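Local coordinates for protein bottromycin amidohydrolase (Streptomyces purpureus, PDB 6I5S) that probably hydrolyses thiazoline-containing intermediates as a two-zinc amidohydrolase, acting as gatekeeper of bottromycin biosynthesis, at residues Arg115-Glu120 against Ser226-Tyr231; Arg139-Ala144 against Pro206-Val211. One frame throughout, in Å; residues are numbered along the deposited sequence.

Overall arrangement
Segment 115-120 begins at the end of strand 111-116, and helix 121-132 brings the chain back to strand 139-142, which lies parallel beside that strand. Interaction 2 then closes an inner loop of 61 residues when 206-211 returns to 139-144. The chain runs on through helix 217-223 to strand 226-228. There interaction 1 closes the outer loop of 105 residues, which contains the inner one. The contacts nest and do not cross. Probable backbone hydrogen bonds join them, Gln116 N to Trp141 O and Glu228 N to Gly209 O. Interaction 1 ties the mixed sheet to strand 226-228 of the short parallel sheet; interaction 2 ties it to the loop after helix 190-203. His210 and His229 bring one zinc ion to both.

Interaction 1. Residues Arg115-Glu120 against Ser226-Tyr231; sequences RQLWGE and STEHLY. With ZN (zinc ion), chain B.
Arg115 meets Glu228 in a salt bridge at the end of strand 111-116. Arg115 NH1 lies 2.9 Å from Glu228 OE2, on the syn side but tilted out of the carboxylate plane. The guanidinium and carboxylate planes are 57° apart, so the groups do not lie flat together. The N-H...O angle is 142°. A bend at chi3 (-52°) turns the arginine head group toward this partner.

The hydrogen bond from Arg115 NH2 to Ser226 OG, 2.8 Å, is straighter and lies in the guanidinium plane. Ser226 OG donates in turn to Glu228 OE2 over 2.7 Å, so that oxygen accepts from two donors. Arg115 NE binds Ala93 O, which helps fix the rotation of the head group.

The apolar part is small. Leu117 CD2 packs on the carboxylate, 3.7 Å from Glu228 OE1. Its other methyl, CD1, lies over one face of the guanidinium, toward the rim.

Glu228 opens a type I' turn that ends at Tyr231, and His229 NE2 binds a zinc ion at 2.2 Å. Glu228 OE1 hydrogen-bonds to ND1 of His94, a ligand of the second zinc. Without the carboxylate, as with an alanine here, Arg115 NH1 and Ser226 OG would probably lose their shared acceptor and His94 ND1 its second-shell partner. The chemistry implies a buried second shell: Arg115 and Ser226 hold Glu228, which probably helps position the metal ligand His94.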
loop_
_atom_site.group_PDB
_atom_site.type_symbol
_atom_site.label_atom_id
_atom_site.label_comp_id
_atom_site.label_asym_id
_atom_site.label_seq_id
_atom_site.Cartn_x
_atom_site.Cartn_y
_atom_site.Cartn_z
ATOM N N ARG A 115 -1.822 0.667 4.927
ATOM C CA ARG A 115 -2.629 -0.345 5.620
ATOM C C ARG A 115 -1.783 -1.602 5.771
ATOM O O ARG A 115 -1.332 -2.217 4.789
ATOM C CB ARG A 115 -3.936 -0.645 4.894
ATOM C CG ARG A 115 -4.836 0.551 4.762
ATOM C CD ARG A 115 -6.283 0.153 4.365
ATOM N NE ARG A 115 -6.315 -0.729 3.170
ATOM C CZ ARG A 115 -7.377 -1.393 2.726
ATOM N NH1 ARG A 115 -7.302 -2.167 1.652
ATOM N NH2 ARG A 115 -8.582 -1.295 3.316
ATOM N N GLN A 116 -1.594 -1.991 7.009
ATOM C CA GLN A 116 -0.912 -3.229 7.382
ATOM C C GLN A 116 -1.968 -4.295 7.551
ATOM O O GLN A 116 -2.648 -4.347 8.578
ATOM C CB GLN A 116 -0.127 -3.056 8.672
ATOM C CG GLN A 116 0.525 -4.343 9.162
ATOM C CD GLN A 116 1.642 -4.811 8.248
ATOM O OE1 GLN A 116 2.276 -4.016 7.560
ATOM N NE2 GLN A 116 1.880 -6.102 8.235
ATOM N N LEU A 117 -2.103 -5.144 6.542
ATOM C CA LEU A 117 -3.214 -6.090 6.502
ATOM C C LEU A 117 -2.879 -7.424 7.155
ATOM O O LEU A 117 -3.631 -8.396 7.002
ATOM C CB LEU A 117 -3.687 -6.251 5.039
ATOM C CG LEU A 117 -5.074 -5.619 4.906
ATOM C CD1 LEU A 117 -5.130 -4.181 5.313
ATOM C CD2 LEU A 117 -5.563 -5.767 3.492
ATOM N N TRP A 118 -1.805 -7.482 7.921
ATOM C CA TRP A 118 -1.536 -8.554 8.853
ATOM C C TRP A 118 -0.884 -7.874 10.049
ATOM O O TRP A 118 0.306 -7.957 10.235
ATOM C CB TRP A 118 -0.624 -9.626 8.253
ATOM C CG TRP A 118 -0.826 -10.936 8.836
ATOM C CD1 TRP A 118 -0.666 -11.292 10.141
ATOM C CD2 TRP A 118 -1.230 -12.112 8.133
ATOM N NE1 TRP A 118 -0.955 -12.632 10.300
ATOM C CE2 TRP A 118 -1.297 -13.156 9.077
ATOM C CE3 TRP A 118 -1.543 -12.383 6.790
ATOM C CZ2 TRP A 118 -1.662 -14.457 8.724
ATOM C CZ3 TRP A 118 -1.913 -13.674 6.441
ATOM C CH2 TRP A 118 -1.967 -14.695 7.407
ATOM N N GLY A 119 -1.688 -7.155 10.823
ATOM C CA GLY A 119 -1.141 -6.321 11.884
ATOM C C GLY A 119 -0.746 -7.102 13.122
ATOM O O GLY A 119 -1.337 -8.115 13.500
ATOM N N GLU A 120 0.236 -6.547 13.810
ATOM C CA GLU A 120 0.804 -7.094 15.048
ATOM C C GLU A 120 1.017 -5.963 16.054
ATOM O O GLU A 120 0.978 -4.785 15.686
ATOM C CB GLU A 120 2.168 -7.752 14.797
ATOM C CG GLU A 120 2.093 -8.984 13.927
ATOM C CD GLU A 120 3.409 -9.751 13.867
ATOM O OE1 GLU A 120 4.213 -9.649 14.815
ATOM O OE2 GLU A 120 3.636 -10.457 12.863
ATOM N N SER A 226 -13.583 -2.850 2.737
ATOM C CA SER A 226 -12.906 -3.031 1.469
ATOM C C SER A 226 -12.718 -4.527 1.231
ATOM O O SER A 226 -12.709 -5.331 2.164
ATOM C CB SER A 226 -11.529 -2.331 1.414
ATOM O OG SER A 226 -10.572 -3.025 2.248
ATOM N N THR A 227 -12.544 -4.880 -0.035
ATOM C CA THR A 227 -12.200 -6.244 -0.455
ATOM C C THR A 227 -10.936 -6.185 -1.306
ATOM O O THR A 227 -10.684 -5.197 -2.030
ATOM C CB THR A 227 -13.308 -6.947 -1.240
ATOM O OG1 THR A 227 -13.673 -6.196 -2.413
ATOM C CG2 THR A 227 -14.599 -7.099 -0.339
ATOM N N GLU A 228 -10.098 -7.214 -1.132
ATOM C CA GLU A 228 -8.747 -7.223 -1.669
ATOM C C GLU A 228 -8.600 -8.249 -2.797
ATOM O O GLU A 228 -9.206 -9.331 -2.781
ATOM C CB GLU A 228 -7.712 -7.542 -0.575
ATOM C CG GLU A 228 -7.951 -6.780 0.771
ATOM C CD GLU A 228 -7.838 -5.307 0.569
ATOM O OE1 GLU A 228 -6.764 -4.894 0.076
ATOM O OE2 GLU A 228 -8.801 -4.568 0.865
ATOM N N HIS A 229 -7.716 -7.911 -3.716
ATOM C CA HIS A 229 -7.183 -8.805 -4.754
ATOM C C HIS A 229 -8.203 -9.174 -5.815
ATOM O O HIS A 229 -7.905 -10.040 -6.658
ATOM C CB HIS A 229 -6.631 -10.114 -4.155
ATOM C CG HIS A 229 -5.773 -9.959 -2.949
ATOM N ND1 HIS A 229 -4.612 -9.215 -2.934
ATOM C CD2 HIS A 229 -5.884 -10.510 -1.703
ATOM C CE1 HIS A 229 -4.068 -9.282 -1.727
ATOM N NE2 HIS A 229 -4.812 -10.068 -0.973
ATOM N N LEU A 230 -9.366 -8.521 -5.855
ATOM C CA LEU A 230 -10.501 -8.914 -6.698
ATOM C C LEU A 230 -11.066 -10.290 -6.330
ATOM O O LEU A 230 -11.921 -10.817 -7.058
ATOM C CB LEU A 230 -10.118 -8.858 -8.202
ATOM C CG LEU A 230 -9.690 -7.484 -8.718
ATOM C CD1 LEU A 230 -9.309 -7.582 -10.200
ATOM C CD2 LEU A 230 -10.812 -6.486 -8.530
ATOM N N TYR A 231 -10.675 -10.886 -5.191
ATOM C CA TYR A 231 -11.271 -12.159 -4.849
ATOM C C TYR A 231 -12.758 -11.940 -4.640
ATOM O O TYR A 231 -13.190 -10.861 -4.214
ATOM C CB TYR A 231 -10.643 -12.777 -3.621
ATOM C CG TYR A 231 -9.179 -13.141 -3.766
ATOM C CD1 TYR A 231 -8.590 -13.348 -5.000
ATOM C CD2 TYR A 231 -8.370 -13.257 -2.652
ATOM C CE1 TYR A 231 -7.250 -13.664 -5.077
ATOM C CE2 TYR A 231 -7.063 -13.582 -2.736
ATOM C CZ TYR A 231 -6.506 -13.803 -3.943
ATOM O OH TYR A 231 -5.146 -14.103 -4.013
HETATM ZN ZN ZN B . -4.363 -11.434 0.676
HETATM O O HOH W 1 -3.218 -13.093 1.401
HETATM O O HOH W 2 -2.190 -10.964 0.438
#

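Interaction 2. Residues Arg139-Ala144 against Pro206-Val211; sequences RPWVTA and PVVGHV. With ZN (zinc ion), chain B.
Trp141 reaches Pro206 and Val208 with the benzo end of its indole. The tight part is at the proline. Trp141 CZ2 lies 3.9 Å from Pro206 CG, which meets the ring at its edge and in its plane. The two side chains run alongside each other in opposite directions. With CG anti to the backbone N (chi1 -178°), the indole extends from strand 139-142 across to 206-211. Val208 bridges both residues of the strand side: CG1 meets Trp141 and CG2 meets Thr143. Trp141 CH2 comes 4.2 Å from Val208 CG1, which approaches obliquely. The valine also packs on Arg115 and Ser226.

Strand 139-142 is the parallel neighbour of strand 111-116. This is consistent with the distorted beta/alpha barrel of the amidohydrolase family, where metal ligands follow the C-terminal ends of the strands. His210 fits this pattern. Its NE2 binds a zinc ion that His229 shares, and Asp186 hydrogen-bonds to its ND1. Before it comes Gly209, at phi 122° and psi -147°, where a CB would jam against the Val208 carbonyl oxygen.

The thin part is Thr143 CG2 against Val208 CG2, at 4.2 Å, which covers little of the threonine. Pro206, though closely met, is partly exposed and marks the solvent side; the other three touching residues are buried. No hydrogen bond crosses between the segments. Thr143 OG1 turns instead to Gly145 O and Gly119 N.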
loop_
_atom_site.group_PDB
_atom_site.type_symbol
_atom_site.label_atom_id
_atom_site.label_comp_id
_atom_site.label_asym_id
_atom_site.label_seq_id
_atom_site.Cartn_x
_atom_site.Cartn_y
_atom_site.Cartn_z
ATOM N N ARG A 139 2.669 6.530 8.558
ATOM C CA ARG A 139 1.681 6.216 9.591
ATOM C C ARG A 139 0.962 4.913 9.241
ATOM O O ARG A 139 0.416 4.805 8.138
ATOM C CB ARG A 139 0.681 7.363 9.667
ATOM C CG ARG A 139 -0.423 7.241 10.754
ATOM C CD ARG A 139 0.175 7.408 12.177
ATOM N NE ARG A 139 -0.885 7.548 13.176
ATOM C CZ ARG A 139 -1.059 8.593 13.984
ATOM N NH1 ARG A 139 -0.224 9.631 13.981
ATOM N NH2 ARG A 139 -2.086 8.582 14.821
ATOM N N PRO A 140 0.896 3.932 10.154
ATOM C CA PRO A 140 0.177 2.686 9.861
ATOM C C PRO A 140 -1.292 2.717 10.225
ATOM O O PRO A 140 -1.743 3.420 11.145
ATOM C CB PRO A 140 0.916 1.648 10.719
ATOM C CG PRO A 140 1.386 2.457 11.942
ATOM C CD PRO A 140 1.549 3.902 11.486
ATOM N N TRP A 141 -2.043 1.882 9.489
ATOM C CA TRP A 141 -3.416 1.514 9.811
ATOM C C TRP A 141 -3.368 -0.004 9.961
ATOM O O TRP A 141 -2.933 -0.705 9.049
ATOM C CB TRP A 141 -4.387 1.971 8.722
ATOM C CG TRP A 141 -5.833 1.719 8.887
ATOM C CD1 TRP A 141 -6.764 2.624 9.313
ATOM C CD2 TRP A 141 -6.556 0.517 8.607
ATOM N NE1 TRP A 141 -8.006 2.079 9.305
ATOM C CE2 TRP A 141 -7.910 0.783 8.879
ATOM C CE3 TRP A 141 -6.191 -0.759 8.175
ATOM C CZ2 TRP A 141 -8.894 -0.187 8.746
ATOM C CZ3 TRP A 141 -7.182 -1.713 7.995
ATOM C CH2 TRP A 141 -8.508 -1.427 8.303
ATOM N N VAL A 142 -3.723 -0.517 11.139
ATOM C CA VAL A 142 -3.246 -1.831 11.559
ATOM C C VAL A 142 -4.444 -2.754 11.822
ATOM O O VAL A 142 -5.277 -2.442 12.681
ATOM C CB VAL A 142 -2.370 -1.696 12.815
ATOM C CG1 VAL A 142 -1.826 -3.049 13.208
ATOM C CG2 VAL A 142 -1.276 -0.639 12.568
ATOM N N THR A 143 -4.492 -3.934 11.166
ATOM C CA THR A 143 -5.516 -4.901 11.550
ATOM C C THR A 143 -5.048 -5.741 12.737
ATOM O O THR A 143 -3.848 -5.845 13.019
ATOM C CB THR A 143 -5.863 -5.867 10.402
ATOM O OG1 THR A 143 -4.710 -6.633 10.057
ATOM C CG2 THR A 143 -6.295 -5.123 9.217
ATOM N N ALA A 144 -6.004 -6.299 13.468
ATOM C CA ALA A 144 -5.708 -7.187 14.580
ATOM C C ALA A 144 -5.419 -8.581 14.015
ATOM O O ALA A 144 -6.215 -9.517 14.133
ATOM C CB ALA A 144 -6.870 -7.232 15.566
ATOM N N PRO A 206 -14.210 -1.492 11.153
ATOM C CA PRO A 206 -14.273 -1.964 9.753
ATOM C C PRO A 206 -13.697 -3.345 9.575
ATOM O O PRO A 206 -12.736 -3.723 10.251
ATOM C CB PRO A 206 -13.427 -0.937 8.986
ATOM C CG PRO A 206 -12.558 -0.350 9.946
ATOM C CD PRO A 206 -13.264 -0.383 11.302
ATOM N N VAL A 207 -14.319 -4.097 8.652
ATOM C CA VAL A 207 -13.852 -5.419 8.264
ATOM C C VAL A 207 -13.364 -5.367 6.816
ATOM O O VAL A 207 -14.093 -4.926 5.909
ATOM C CB VAL A 207 -14.961 -6.485 8.424
ATOM C CG1 VAL A 207 -14.437 -7.844 7.976
ATOM C CG2 VAL A 207 -15.480 -6.506 9.889
ATOM N N VAL A 208 -12.135 -5.835 6.597
ATOM C CA VAL A 208 -11.513 -5.817 5.292
ATOM C C VAL A 208 -11.029 -7.231 4.995
ATOM O O VAL A 208 -11.095 -8.116 5.833
ATOM C CB VAL A 208 -10.344 -4.810 5.196
ATOM C CG1 VAL A 208 -10.833 -3.411 5.417
ATOM C CG2 VAL A 208 -9.227 -5.150 6.192
ATOM N N GLY A 209 -10.492 -7.435 3.792
ATOM C CA GLY A 209 -9.785 -8.660 3.486
ATOM C C GLY A 209 -10.372 -9.425 2.306
ATOM O O GLY A 209 -10.813 -8.828 1.299
ATOM N N HIS A 210 -10.274 -10.746 2.375
ATOM C CA HIS A 210 -10.687 -11.627 1.303
ATOM C C HIS A 210 -12.161 -11.937 1.412
ATOM O O HIS A 210 -12.615 -12.313 2.481
ATOM C CB HIS A 210 -9.931 -12.962 1.358
ATOM C CG HIS A 210 -8.444 -12.838 1.174
ATOM N ND1 HIS A 210 -7.641 -13.944 0.979
ATOM C CD2 HIS A 210 -7.622 -11.758 1.162
ATOM C CE1 HIS A 210 -6.378 -13.538 0.847
ATOM N NE2 HIS A 210 -6.347 -12.224 0.955
ATOM N N VAL A 211 -12.895 -11.880 0.294
ATOM C CA VAL A 211 -14.286 -12.339 0.333
ATOM C C VAL A 211 -14.250 -13.816 0.681
ATOM O O VAL A 211 -13.663 -14.598 -0.067
ATOM C CB VAL A 211 -15.030 -12.128 -1.003
ATOM C CG1 VAL A 211 -16.432 -12.769 -0.996
ATOM C CG2 VAL A 211 -15.098 -10.618 -1.343
HETATM ZN ZN ZN B . -4.363 -11.434 0.676
HETATM O O HOH W 1 -3.218 -13.093 1.401
HETATM O O HOH W 2 -2.190 -10.964 0.438
#